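Local coordinates for protein porin (Pseudomonas aeruginosa, PDB 3T24) that forms a beta-barrel channel of the OprD family in the outer membrane and probably lets small carboxylate-bearing solutes pass into the cell, at residues Met171-Gly176 and Asp215-Gln220; Gly176-Ile181 and Asp341-Ser346; Asp240-Arg245 and Ala258-Phe263; Ser251-Asn256 and Gly281-Ala286. All coordinates share one frame; numbering follows the deposited sequence.

Interactions 1, 2 and 4 lie together on one side of the chain's centre, among the long loops that join strands of the OprD-type barrel, while interaction 3 belongs to the barrel wall. Centres of 1 and 4 are about 9 Å apart, and they meet where Phe217 O accepts from Ser252 OG and Gln220 NE2 reaches Ala286 O. Interactions 2 and 4, about 12 Å apart between centres, are joined by Gln180 NE2 to Asp282 O and by Arg179 O to Gly284 N. Interactions 1 and 2 share Gly176. Strand 255-267 carries both 3 and 4, and Arg245 of interaction 3 forms a salt bridge with Asp255 of interaction 4.

Interaction 1 of 4, residues Met171-Gly176 and Asp215-Gln220; sequences MTITGG and DNFYKQ
Ile173 meets Phe217 and Tyr218 in an apolar cluster of the OprD-family barrel, where the long loop between strands 150-161 and 192-200 packs against the start of strand 218-230. No hydrogen bond crosses between 171-176 and 215-220; the contact is one of shape and buried hydrocarbon.

The aliphatic-to-aromatic packing centres on Ile173, whose two branches are divided between two rings. Its CB sits 3.6 Å from Phe217 CD1, and CG2 lies near the same CD1-CE1 side of the ring, 3.9 Å from CD1. The other branch, CG1 and CD1, goes to Tyr218: CG1 is anti to the backbone N (chi1 -159°), which carries the chain away from Phe217 toward the tyrosine. A beta-branched residue suits this place because it gives a methyl (CG2) to one ring and an ethyl arm (CG1-CD1) to the other. Ile173 and Phe217 come from opposing backbones and overlap along their flanks.

The second kind of contact is ring against backbone. Phe217 extends along the loop so that CZ comes 4.0 Å from Thr172 CA, while CE2 approaches Met171 O at 4.2 Å. A long flat side chain can thus touch three successive loop residues.

A polar tie lies just outside the pair, where Phe217 O accepts from Ser252 OG. Val254 also packs on Ile173, and Leu187 on Phe217, extending the apolar cluster. On the tyrosine, the nearest approach is that of Ile173 CD1 to Tyr218 CD2, at 3.8 Å.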
loop_
_atom_site.group_PDB
_atom_site.type_symbol
_atom_site.label_atom_id
_atom_site.label_comp_id
_atom_site.label_asym_id
_atom_site.label_seq_id
_atom_site.Cartn_x
_atom_site.Cartn_y
_atom_site.Cartn_z
ATOM N N MET A 171 -9.967 5.264 -13.460
ATOM C CA MET A 171 -8.785 4.484 -13.122
ATOM C C MET A 171 -8.041 3.930 -14.345
ATOM O O MET A 171 -8.590 3.826 -15.447
ATOM C CB MET A 171 -9.183 3.334 -12.198
ATOM C CG MET A 171 -9.681 3.808 -10.842
ATOM S SD MET A 171 -10.556 2.520 -9.926
ATOM C CE MET A 171 -12.193 2.757 -10.607
ATOM N N THR A 172 -6.780 3.580 -14.143
ATOM C CA THR A 172 -6.046 2.883 -15.180
ATOM C C THR A 172 -5.199 1.820 -14.517
ATOM O O THR A 172 -5.289 1.595 -13.309
ATOM C CB THR A 172 -5.125 3.807 -16.038
ATOM O OG1 THR A 172 -4.210 4.520 -15.202
ATOM C CG2 THR A 172 -5.922 4.814 -16.860
ATOM N N ILE A 173 -4.361 1.179 -15.320
ATOM C CA ILE A 173 -3.509 0.126 -14.819
ATOM C C ILE A 173 -2.088 0.661 -14.688
ATOM O O ILE A 173 -1.666 1.546 -15.429
ATOM C CB ILE A 173 -3.532 -1.087 -15.766
ATOM C CG1 ILE A 173 -3.087 -2.345 -15.020
ATOM C CG2 ILE A 173 -2.640 -0.814 -17.033
ATOM C CD1 ILE A 173 -3.117 -3.604 -15.874
ATOM N N THR A 174 -1.345 0.150 -13.729
ATOM C CA THR A 174 0.066 0.498 -13.663
ATOM C C THR A 174 0.787 -0.052 -14.891
ATOM O O THR A 174 0.705 -1.243 -15.184
ATOM C CB THR A 174 0.698 -0.076 -12.412
ATOM O OG1 THR A 174 -0.106 0.286 -11.277
ATOM C CG2 THR A 174 2.151 0.464 -12.242
ATOM N N GLY A 175 1.487 0.810 -15.618
ATOM C CA GLY A 175 2.182 0.367 -16.815
ATOM C C GLY A 175 3.658 0.723 -16.790
ATOM O O GLY A 175 4.182 1.157 -15.767
ATOM N N GLY A 176 4.339 0.544 -17.914
ATOM C CA GLY A 176 5.707 1.029 -18.031
ATOM C C GLY A 176 6.761 0.025 -17.599
ATOM O O GLY A 176 6.457 -1.156 -17.457
ATOM N N ASP A 215 -12.599 -3.030 -14.962
ATOM C CA ASP A 215 -13.324 -3.301 -16.196
ATOM C C ASP A 215 -12.482 -2.950 -17.426
ATOM O O ASP A 215 -11.875 -1.869 -17.496
ATOM C CB ASP A 215 -14.674 -2.581 -16.207
ATOM C CG ASP A 215 -15.674 -3.223 -17.140
ATOM O OD1 ASP A 215 -15.664 -4.463 -17.302
ATOM O OD2 ASP A 215 -16.480 -2.478 -17.721
ATOM N N ASN A 216 -12.452 -3.895 -18.373
ATOM C CA ASN A 216 -11.695 -3.788 -19.625
ATOM C C ASN A 216 -10.175 -3.967 -19.508
ATOM O O ASN A 216 -9.489 -4.208 -20.516
ATOM C CB ASN A 216 -12.056 -2.509 -20.403
ATOM C CG ASN A 216 -13.528 -2.478 -20.797
ATOM O OD1 ASN A 216 -14.095 -3.491 -21.219
ATOM N ND2 ASN A 216 -14.161 -1.328 -20.628
ATOM N N PHE A 217 -9.655 -3.890 -18.287
ATOM C CA PHE A 217 -8.221 -4.058 -18.075
ATOM C C PHE A 217 -7.833 -5.478 -17.712
ATOM O O PHE A 217 -7.077 -6.112 -18.439
ATOM C CB PHE A 217 -7.709 -3.077 -17.011
ATOM C CG PHE A 217 -7.620 -1.668 -17.496
ATOM C CD1 PHE A 217 -6.421 -1.164 -17.974
ATOM C CD2 PHE A 217 -8.746 -0.849 -17.504
ATOM C CE1 PHE A 217 -6.333 0.130 -18.418
ATOM C CE2 PHE A 217 -8.670 0.449 -17.962
ATOM C CZ PHE A 217 -7.454 0.947 -18.412
ATOM N N TYR A 218 -8.350 -5.971 -16.588
ATOM C CA TYR A 218 -7.944 -7.272 -16.066
ATOM C C TYR A 218 -8.894 -7.835 -15.025
ATOM O O TYR A 218 -9.684 -7.105 -14.392
ATOM C CB TYR A 218 -6.534 -7.184 -15.453
ATOM C CG TYR A 218 -6.442 -6.388 -14.150
ATOM C CD1 TYR A 218 -6.655 -7.003 -12.920
ATOM C CD2 TYR A 218 -6.149 -5.026 -14.158
ATOM C CE1 TYR A 218 -6.571 -6.304 -11.752
ATOM C CE2 TYR A 218 -6.039 -4.308 -12.976
ATOM C CZ TYR A 218 -6.266 -4.955 -11.779
ATOM O OH TYR A 218 -6.165 -4.256 -10.605
ATOM N N LYS A 219 -8.794 -9.147 -14.852
ATOM C CA LYS A 219 -9.421 -9.862 -13.753
ATOM C C LYS A 219 -8.294 -10.480 -12.961
ATOM O O LYS A 219 -7.289 -10.918 -13.524
ATOM C CB LYS A 219 -10.290 -11.008 -14.263
ATOM C CG LYS A 219 -11.220 -10.669 -15.384
ATOM C CD LYS A 219 -12.176 -11.821 -15.640
ATOM C CE LYS A 219 -12.569 -11.876 -17.097
ATOM N NZ LYS A 219 -11.393 -12.242 -17.942
ATOM N N GLN A 220 -8.470 -10.573 -11.656
ATOM C CA GLN A 220 -7.419 -11.115 -10.826
ATOM C C GLN A 220 -8.034 -11.927 -9.696
ATOM O O GLN A 220 -9.015 -11.501 -9.077
ATOM C CB GLN A 220 -6.581 -9.977 -10.267
ATOM C CG GLN A 220 -5.397 -10.397 -9.403
ATOM C CD GLN A 220 -4.586 -9.187 -8.970
ATOM O OE1 GLN A 220 -4.834 -8.610 -7.912
ATOM N NE2 GLN A 220 -3.639 -8.775 -9.809
#

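Interaction 2 of 4, residues Gly176-Ile181 and Asp341-Ser346; sequences GGKRQI and DLLTTS
A type II' beta turn, Gly176 to Arg179, brings Lys178 against the Asx turn of Asp341, so that two loops far apart in the sequence meet at the surface of the protein. The first turn is closed by Arg179 N to Gly176 O, and Gly177 in its second position has the positive phi that glycine readily accepts. In the second turn, Asp341 OD1 receives Leu343 N at 2.7 Å, the donor lying above the carboxylate plane.

Lys178 bridges the gap. Its chain bends at chi2 (-63°) and then runs out straight, with CB passing Asp341 O at 3.7 Å and CD passing Leu343 CD2 at 3.9 Å. At the end NZ donates to Leu342 O over 3.0 Å, tilted 24° from the carbonyl plane. Thr344 N reaches the same oxygen from the opposite face, so one carbonyl is gripped by two donors. Lysine is apt here: its methylenes can pack along leucine while its ammonium reaches a backbone oxygen.

The same leucine also reaches Gln180. Leu343 CD1 lies 3.7 Å from Gln180 CB, and Gln180 OE1 is 3.7 Å from Leu343 CG. The amide of Gln180 is occupied elsewhere, NE2 donating to Asp282 O, and Asp341 OD2 has a salt bridge with Lys307.

The link across the loops therefore combines an ammonium-to-carbonyl bond with aliphatic packing. Because Lys178 NZ and Thr344 N draw on one oxygen, each bond is likely somewhat weaker than it would be alone, though the ammonium probably polarises the Leu342 carbonyl; the loops are tied through a backbone atom.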
loop_
_atom_site.group_PDB
_atom_site.type_symbol
_atom_site.label_atom_id
_atom_site.label_comp_id
_atom_site.label_asym_id
_atom_site.label_seq_id
_atom_site.Cartn_x
_atom_site.Cartn_y
_atom_site.Cartn_z
ATOM N N GLY A 176 4.339 0.544 -17.914
ATOM C CA GLY A 176 5.707 1.029 -18.031
ATOM C C GLY A 176 6.761 0.025 -17.599
ATOM O O GLY A 176 6.457 -1.156 -17.457
ATOM N N GLY A 177 7.994 0.503 -17.401
ATOM C CA GLY A 177 9.133 -0.351 -17.109
ATOM C C GLY A 177 9.186 -1.542 -18.063
ATOM O O GLY A 177 8.937 -1.413 -19.248
ATOM N N LYS A 178 9.472 -2.722 -17.543
ATOM C CA LYS A 178 9.433 -3.911 -18.380
ATOM C C LYS A 178 8.264 -4.823 -17.983
ATOM O O LYS A 178 8.361 -6.043 -18.105
ATOM C CB LYS A 178 10.773 -4.646 -18.288
ATOM C CG LYS A 178 11.949 -3.816 -18.777
ATOM C CD LYS A 178 11.786 -3.487 -20.258
ATOM C CE LYS A 178 13.010 -2.755 -20.773
ATOM N NZ LYS A 178 12.917 -2.517 -22.216
ATOM N N ARG A 179 7.184 -4.220 -17.481
ATOM C CA ARG A 179 5.967 -4.950 -17.112
ATOM C C ARG A 179 5.352 -5.515 -18.368
ATOM O O ARG A 179 4.690 -6.559 -18.356
ATOM C CB ARG A 179 4.942 -4.030 -16.408
ATOM C CG ARG A 179 5.378 -3.528 -15.042
ATOM C CD ARG A 179 4.342 -2.601 -14.383
ATOM N NE ARG A 179 4.771 -2.193 -13.034
ATOM C CZ ARG A 179 5.418 -1.061 -12.807
ATOM N NH1 ARG A 179 5.678 -0.254 -13.820
ATOM N NH2 ARG A 179 5.792 -0.724 -11.594
ATOM N N GLN A 180 5.550 -4.789 -19.456
ATOM C CA GLN A 180 5.143 -5.292 -20.734
ATOM C C GLN A 180 3.593 -5.404 -20.809
ATOM O O GLN A 180 3.000 -6.186 -21.572
ATOM C CB GLN A 180 5.895 -6.587 -20.879
ATOM C CG GLN A 180 5.131 -7.708 -21.317
ATOM C CD GLN A 180 5.058 -7.723 -22.778
ATOM O OE1 GLN A 180 5.377 -6.734 -23.439
ATOM N NE2 GLN A 180 4.615 -8.831 -23.310
ATOM N N ILE A 181 2.940 -4.577 -19.998
ATOM C CA ILE A 181 1.495 -4.435 -20.053
ATOM C C ILE A 181 1.080 -3.480 -21.168
ATOM O O ILE A 181 1.531 -2.344 -21.255
ATOM C CB ILE A 181 0.931 -3.952 -18.731
ATOM C CG1 ILE A 181 1.059 -5.069 -17.692
ATOM C CG2 ILE A 181 -0.498 -3.507 -18.916
ATOM C CD1 ILE A 181 0.920 -4.600 -16.298
ATOM N N ASP A 341 12.597 -10.093 -18.672
ATOM C CA ASP A 341 12.508 -10.004 -20.107
ATOM C C ASP A 341 12.597 -8.529 -20.535
ATOM O O ASP A 341 11.777 -7.689 -20.131
ATOM C CB ASP A 341 11.209 -10.645 -20.593
ATOM C CG ASP A 341 11.100 -10.661 -22.106
ATOM O OD1 ASP A 341 11.942 -10.005 -22.754
ATOM O OD2 ASP A 341 10.171 -11.309 -22.642
ATOM N N LEU A 342 13.594 -8.223 -21.359
ATOM C CA LEU A 342 13.844 -6.850 -21.770
ATOM C C LEU A 342 12.976 -6.449 -22.945
ATOM O O LEU A 342 12.946 -5.269 -23.318
ATOM C CB LEU A 342 15.323 -6.619 -22.094
ATOM C CG LEU A 342 16.336 -6.774 -20.953
ATOM C CD1 LEU A 342 17.752 -6.719 -21.530
ATOM C CD2 LEU A 342 16.160 -5.727 -19.857
ATOM N N LEU A 343 12.287 -7.422 -23.540
ATOM C CA LEU A 343 11.152 -7.109 -24.422
ATOM C C LEU A 343 11.567 -6.690 -25.838
ATOM O O LEU A 343 11.007 -7.158 -26.825
ATOM C CB LEU A 343 10.291 -5.994 -23.784
ATOM C CG LEU A 343 9.046 -6.336 -22.933
ATOM C CD1 LEU A 343 9.128 -7.671 -22.214
ATOM C CD2 LEU A 343 8.708 -5.203 -21.956
ATOM N N THR A 344 12.530 -5.790 -25.939
ATOM C CA THR A 344 12.925 -5.276 -27.247
ATOM C C THR A 344 14.377 -5.577 -27.558
ATOM O O THR A 344 14.901 -5.162 -28.584
ATOM C CB THR A 344 12.752 -3.757 -27.327
ATOM O OG1 THR A 344 13.474 -3.139 -26.248
ATOM C CG2 THR A 344 11.281 -3.401 -27.240
ATOM N N THR A 345 15.025 -6.280 -26.647
ATOM C CA THR A 345 16.414 -6.656 -26.815
ATOM C C THR A 345 16.602 -7.937 -26.037
ATOM O O THR A 345 15.894 -8.191 -25.045
ATOM C CB THR A 345 17.378 -5.591 -26.260
ATOM O OG1 THR A 345 18.692 -5.857 -26.735
ATOM C CG2 THR A 345 17.429 -5.639 -24.756
ATOM N N SER A 346 17.544 -8.738 -26.512
ATOM C CA SER A 346 17.923 -10.007 -25.911
ATOM C C SER A 346 18.747 -9.755 -24.674
ATOM O O SER A 346 19.359 -8.689 -24.519
ATOM C CB SER A 346 18.791 -10.809 -26.904
ATOM O OG SER A 346 17.980 -11.586 -27.767
#

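Interaction 3 of 4, residues Asp240-Arg245 and Ala258-Phe263; sequences DIRWAR and ALNAMF
Arg242 and Asn260 face each other as a hydrogen-bonded pair of two antiparallel strands, 240-245 and 258-263, whose segments run at 175° with axes 4.7 Å apart. Asn260 N donates almost straight to Arg242 O at 3.1 Å; the return bond, Arg242 N to Asn260 O, is weak. Asp240 with Met262 and Ala244 with Ala258 close the flanking pairs, each by two backbone bonds.

On the Arg242 face, the aliphatic part of the arginine crosses the asparagine: CD comes 3.3 Å from Asn260 OD1, with the guanidinium and amide planes perpendicular. On the other face, Ile241 CD1 touches Phe263 CZ at 3.8 Å, while Leu259 CB meets the edge of the Trp243 ring at CD1, 4.0 Å away. The small Ala261 lets Ile241 CG1 pack directly on its CB, at 3.8 Å.

Further out, Asp240 holds the arginine: NE bonds to OD1 at 3.0 Å and NH2 to OD2, a side-on grip that fixes the guanidinium. Tyr294 adds a cation-pi contact, and Val296 N donates to Asn260 OD1. Hydrophobic Ile241, Trp243, Leu259 and Ala261 on one face, and Asp240, Arg242 and Asn260 mixed with alanines and Met262 on the other, are consistent with a beta hairpin of an outer-membrane barrel wall.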
loop_
_atom_site.group_PDB
_atom_site.type_symbol
_atom_site.label_atom_id
_atom_site.label_comp_id
_atom_site.label_asym_id
_atom_site.label_seq_id
_atom_site.Cartn_x
_atom_site.Cartn_y
_atom_site.Cartn_z
ATOM N N ASP A 240 3.851 -16.022 5.272
ATOM C CA ASP A 240 2.928 -15.245 4.455
ATOM C C ASP A 240 3.044 -15.726 3.015
ATOM O O ASP A 240 3.959 -15.314 2.293
ATOM C CB ASP A 240 3.316 -13.768 4.532
ATOM C CG ASP A 240 2.234 -12.832 3.993
ATOM O OD1 ASP A 240 1.429 -13.235 3.127
ATOM O OD2 ASP A 240 2.194 -11.675 4.449
ATOM N N ILE A 241 2.139 -16.607 2.594
ATOM C CA ILE A 241 2.221 -17.173 1.244
ATOM C C ILE A 241 1.078 -16.645 0.377
ATOM O O ILE A 241 -0.067 -16.582 0.819
ATOM C CB ILE A 241 2.293 -18.736 1.229
ATOM C CG1 ILE A 241 3.632 -19.236 1.780
ATOM C CG2 ILE A 241 2.188 -19.275 -0.193
ATOM C CD1 ILE A 241 3.879 -18.914 3.209
ATOM N N ARG A 242 1.413 -16.270 -0.855
ATOM C CA ARG A 242 0.514 -15.540 -1.738
ATOM C C ARG A 242 0.615 -16.028 -3.170
ATOM O O ARG A 242 1.693 -16.405 -3.636
ATOM C CB ARG A 242 0.890 -14.064 -1.740
ATOM C CG ARG A 242 0.970 -13.430 -0.364
ATOM C CD ARG A 242 1.298 -11.963 -0.507
ATOM N NE ARG A 242 1.484 -11.308 0.778
ATOM C CZ ARG A 242 1.826 -10.034 0.908
ATOM N NH1 ARG A 242 2.018 -9.272 -0.169
ATOM N NH2 ARG A 242 1.969 -9.518 2.117
ATOM N N TRP A 243 -0.501 -15.983 -3.884
ATOM C CA TRP A 243 -0.504 -16.378 -5.285
ATOM C C TRP A 243 -1.657 -15.717 -6.004
ATOM O O TRP A 243 -2.791 -15.786 -5.559
ATOM C CB TRP A 243 -0.613 -17.900 -5.406
ATOM C CG TRP A 243 -0.457 -18.363 -6.803
ATOM C CD1 TRP A 243 0.717 -18.608 -7.464
ATOM C CD2 TRP A 243 -1.506 -18.635 -7.734
ATOM N NE1 TRP A 243 0.460 -19.026 -8.745
ATOM C CE2 TRP A 243 -0.896 -19.052 -8.938
ATOM C CE3 TRP A 243 -2.900 -18.576 -7.667
ATOM C CZ2 TRP A 243 -1.633 -19.399 -10.064
ATOM C CZ3 TRP A 243 -3.630 -18.920 -8.779
ATOM C CH2 TRP A 243 -2.997 -19.325 -9.967
ATOM N N ALA A 244 -1.362 -15.056 -7.115
ATOM C CA ALA A 244 -2.385 -14.303 -7.826
ATOM C C ALA A 244 -2.322 -14.612 -9.307
ATOM O O ALA A 244 -1.245 -14.635 -9.901
ATOM C CB ALA A 244 -2.195 -12.810 -7.607
ATOM N N ARG A 245 -3.490 -14.843 -9.890
ATOM C CA ARG A 245 -3.622 -15.036 -11.317
ATOM C C ARG A 245 -4.352 -13.808 -11.856
ATOM O O ARG A 245 -5.451 -13.466 -11.387
ATOM C CB ARG A 245 -4.405 -16.331 -11.595
ATOM C CG ARG A 245 -4.774 -16.595 -13.051
ATOM C CD ARG A 245 -3.542 -16.455 -13.907
ATOM N NE ARG A 245 -3.701 -16.942 -15.274
ATOM C CZ ARG A 245 -3.041 -16.433 -16.308
ATOM N NH1 ARG A 245 -2.204 -15.421 -16.115
ATOM N NH2 ARG A 245 -3.220 -16.920 -17.530
ATOM N N ALA A 258 1.621 -14.502 -10.088
ATOM C CA ALA A 258 2.558 -13.904 -9.162
ATOM C C ALA A 258 2.634 -14.748 -7.912
ATOM O O ALA A 258 1.747 -14.684 -7.067
ATOM C CB ALA A 258 2.120 -12.494 -8.811
ATOM N N LEU A 259 3.691 -15.541 -7.794
ATOM C CA LEU A 259 3.927 -16.272 -6.563
ATOM C C LEU A 259 4.862 -15.430 -5.718
ATOM O O LEU A 259 5.922 -15.003 -6.177
ATOM C CB LEU A 259 4.531 -17.644 -6.842
ATOM C CG LEU A 259 4.876 -18.536 -5.641
ATOM C CD1 LEU A 259 3.679 -18.774 -4.705
ATOM C CD2 LEU A 259 5.509 -19.879 -6.088
ATOM N N ASN A 260 4.451 -15.163 -4.489
ATOM C CA ASN A 260 5.270 -14.367 -3.594
ATOM C C ASN A 260 4.987 -14.719 -2.143
ATOM O O ASN A 260 3.842 -14.816 -1.726
ATOM C CB ASN A 260 5.144 -12.852 -3.879
ATOM C CG ASN A 260 3.741 -12.316 -3.665
ATOM O OD1 ASN A 260 3.530 -11.453 -2.821
ATOM N ND2 ASN A 260 2.782 -12.796 -4.452
ATOM N N ALA A 261 6.057 -14.936 -1.393
ATOM C CA ALA A 261 5.960 -15.404 -0.031
ATOM C C ALA A 261 7.054 -14.774 0.829
ATOM O O ALA A 261 8.168 -14.529 0.368
ATOM C CB ALA A 261 6.063 -16.912 0.004
ATOM N N MET A 262 6.723 -14.514 2.084
ATOM C CA MET A 262 7.675 -13.952 3.023
ATOM C C MET A 262 7.640 -14.759 4.298
ATOM O O MET A 262 6.571 -15.172 4.766
ATOM C CB MET A 262 7.352 -12.492 3.346
ATOM C CG MET A 262 8.407 -11.824 4.227
ATOM S SD MET A 262 9.405 -10.592 3.364
ATOM C CE MET A 262 8.161 -9.335 3.041
ATOM N N PHE A 263 8.819 -14.976 4.859
ATOM C CA PHE A 263 8.939 -15.703 6.104
ATOM C C PHE A 263 9.674 -14.800 7.063
ATOM O O PHE A 263 10.761 -14.321 6.751
ATOM C CB PHE A 263 9.693 -17.004 5.862
ATOM C CG PHE A 263 8.994 -17.919 4.902
ATOM C CD1 PHE A 263 8.105 -18.875 5.360
ATOM C CD2 PHE A 263 9.193 -17.794 3.542
ATOM C CE1 PHE A 263 7.443 -19.702 4.481
ATOM C CE2 PHE A 263 8.536 -18.617 2.657
ATOM C CZ PHE A 263 7.657 -19.574 3.128
#

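Interaction 4 of 4, residues Ser251-Asn256 and Gly281-Ala286; sequences SSNVDN and GDTGFA
Asn256, on strand 255-267, reaches Thr283, Gly284 and Phe285 in the loop that leaves strand 270-280. Its CB lies 3.3 Å from Gly284 O. CG is anti to the backbone N (chi1 173°), which lays the amide beside the backbone of Thr283 and Gly284. At the tip the two atoms part: ND2 donates to Thr283 O at 3.0 Å, with that oxygen lying about 20° out of the plane of the Asn256 amide, whereas OD1 approaches the edge of the Phe285 ring at CD1, 3.7 Å away. The choice of asparagine makes sense, since a short amide can donate to a loop carbonyl and still set its oxygen beside an aromatic edge.

Next to it, Asp255 uses both backbone and side chain. Its O accepts Thr283 N at 3.1 Å, its N points almost straight at Thr283 OG1, and OD2 receives Asp282 N at 2.9 Å from above the carboxylate plane. Thr283 OG1 in turn donates to Gly284 O in the carbonyl plane. Gly281 passes close to Asp255 O, where a residue without a side chain fits.

A water donates to both Asn253 O and Asp282 OD1, while Val254 CG1 packs on Ala286 CB. Arg245 forms a salt bridge to Asp255 OD1. With OD2 also taking an N-H, this carboxylate is held at both oxygens, which would tend to favour its charged form.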
loop_
_atom_site.group_PDB
_atom_site.type_symbol
_atom_site.label_atom_id
_atom_site.label_comp_id
_atom_site.label_asym_id
_atom_site.label_seq_id
_atom_site.Cartn_x
_atom_site.Cartn_y
_atom_site.Cartn_z
ATOM N N SER A 251 -9.351 -5.632 -23.418
ATOM C CA SER A 251 -8.697 -4.502 -24.057
ATOM C C SER A 251 -7.271 -4.300 -23.584
ATOM O O SER A 251 -6.700 -3.252 -23.840
ATOM C CB SER A 251 -9.515 -3.219 -23.878
ATOM O OG SER A 251 -10.782 -3.316 -24.524
ATOM N N SER A 252 -6.704 -5.316 -22.923
ATOM C CA SER A 252 -5.274 -5.338 -22.592
ATOM C C SER A 252 -4.660 -6.678 -22.968
ATOM O O SER A 252 -5.326 -7.512 -23.544
ATOM C CB SER A 252 -5.051 -5.112 -21.101
ATOM O OG SER A 252 -5.459 -6.249 -20.370
ATOM N N ASN A 253 -3.394 -6.889 -22.609
ATOM C CA ASN A 253 -2.730 -8.170 -22.855
ATOM C C ASN A 253 -2.328 -8.800 -21.531
ATOM O O ASN A 253 -1.517 -9.727 -21.495
ATOM C CB ASN A 253 -1.475 -7.998 -23.725
ATOM C CG ASN A 253 -0.361 -7.247 -22.991
ATOM O OD1 ASN A 253 -0.626 -6.492 -22.032
ATOM N ND2 ASN A 253 0.884 -7.431 -23.439
ATOM N N VAL A 254 -2.880 -8.271 -20.446
ATOM C CA VAL A 254 -2.539 -8.758 -19.119
ATOM C C VAL A 254 -2.600 -10.285 -19.040
ATOM O O VAL A 254 -3.586 -10.906 -19.426
ATOM C CB VAL A 254 -3.439 -8.123 -18.017
ATOM C CG1 VAL A 254 -3.348 -8.931 -16.714
ATOM C CG2 VAL A 254 -3.057 -6.647 -17.794
ATOM N N ASP A 255 -1.538 -10.879 -18.519
ATOM C CA ASP A 255 -1.455 -12.331 -18.379
ATOM C C ASP A 255 -0.328 -12.657 -17.400
ATOM O O ASP A 255 0.856 -12.668 -17.769
ATOM C CB ASP A 255 -1.191 -12.979 -19.733
ATOM C CG ASP A 255 -0.727 -14.415 -19.603
ATOM O OD1 ASP A 255 -1.361 -15.163 -18.826
ATOM O OD2 ASP A 255 0.288 -14.782 -20.250
ATOM N N ASN A 256 -0.688 -12.889 -16.143
ATOM C CA ASN A 256 0.322 -12.947 -15.104
ATOM C C ASN A 256 -0.024 -13.891 -13.981
ATOM O O ASN A 256 -1.177 -13.972 -13.538
ATOM C CB ASN A 256 0.569 -11.530 -14.543
ATOM C CG ASN A 256 1.493 -11.519 -13.319
ATOM O OD1 ASN A 256 1.040 -11.425 -12.169
ATOM N ND2 ASN A 256 2.788 -11.569 -13.566
ATOM N N GLY A 281 4.229 -15.544 -17.096
ATOM C CA GLY A 281 3.188 -15.214 -18.051
ATOM C C GLY A 281 3.708 -14.102 -18.925
ATOM O O GLY A 281 4.846 -13.685 -18.769
ATOM N N ASP A 282 2.869 -13.578 -19.806
ATOM C CA ASP A 282 3.318 -12.602 -20.789
ATOM C C ASP A 282 3.517 -11.168 -20.263
ATOM O O ASP A 282 4.101 -10.344 -20.970
ATOM C CB ASP A 282 2.361 -12.606 -21.990
ATOM C CG ASP A 282 2.884 -11.793 -23.164
ATOM O OD1 ASP A 282 2.063 -11.091 -23.807
ATOM O OD2 ASP A 282 4.102 -11.873 -23.458
ATOM N N THR A 283 3.059 -10.871 -19.043
ATOM C CA THR A 283 3.252 -9.531 -18.455
ATOM C C THR A 283 3.607 -9.643 -16.981
ATOM O O THR A 283 3.467 -10.707 -16.393
ATOM C CB THR A 283 1.965 -8.689 -18.500
ATOM O OG1 THR A 283 1.065 -9.167 -17.488
ATOM C CG2 THR A 283 1.297 -8.780 -19.869
ATOM N N GLY A 284 4.054 -8.543 -16.384
ATOM C CA GLY A 284 4.193 -8.476 -14.937
ATOM C C GLY A 284 2.852 -8.362 -14.172
ATOM O O GLY A 284 1.757 -8.481 -14.746
ATOM N N PHE A 285 2.942 -8.150 -12.863
ATOM C CA PHE A 285 1.760 -8.033 -11.987
ATOM C C PHE A 285 0.780 -6.906 -12.356
ATOM O O PHE A 285 1.192 -5.812 -12.748
ATOM C CB PHE A 285 2.230 -7.844 -10.557
ATOM C CG PHE A 285 1.139 -7.958 -9.533
ATOM C CD1 PHE A 285 0.443 -9.144 -9.376
ATOM C CD2 PHE A 285 0.823 -6.879 -8.711
ATOM C CE1 PHE A 285 -0.571 -9.254 -8.421
ATOM C CE2 PHE A 285 -0.163 -6.985 -7.757
ATOM C CZ PHE A 285 -0.863 -8.171 -7.600
ATOM N N ALA A 286 -0.514 -7.185 -12.236
ATOM C CA ALA A 286 -1.559 -6.194 -12.551
ATOM C C ALA A 286 -2.115 -5.494 -11.306
ATOM O O ALA A 286 -2.580 -6.159 -10.364
ATOM C CB ALA A 286 -2.700 -6.846 -13.322
HETATM O O HOH W 1 -0.663 -11.286 -23.357
#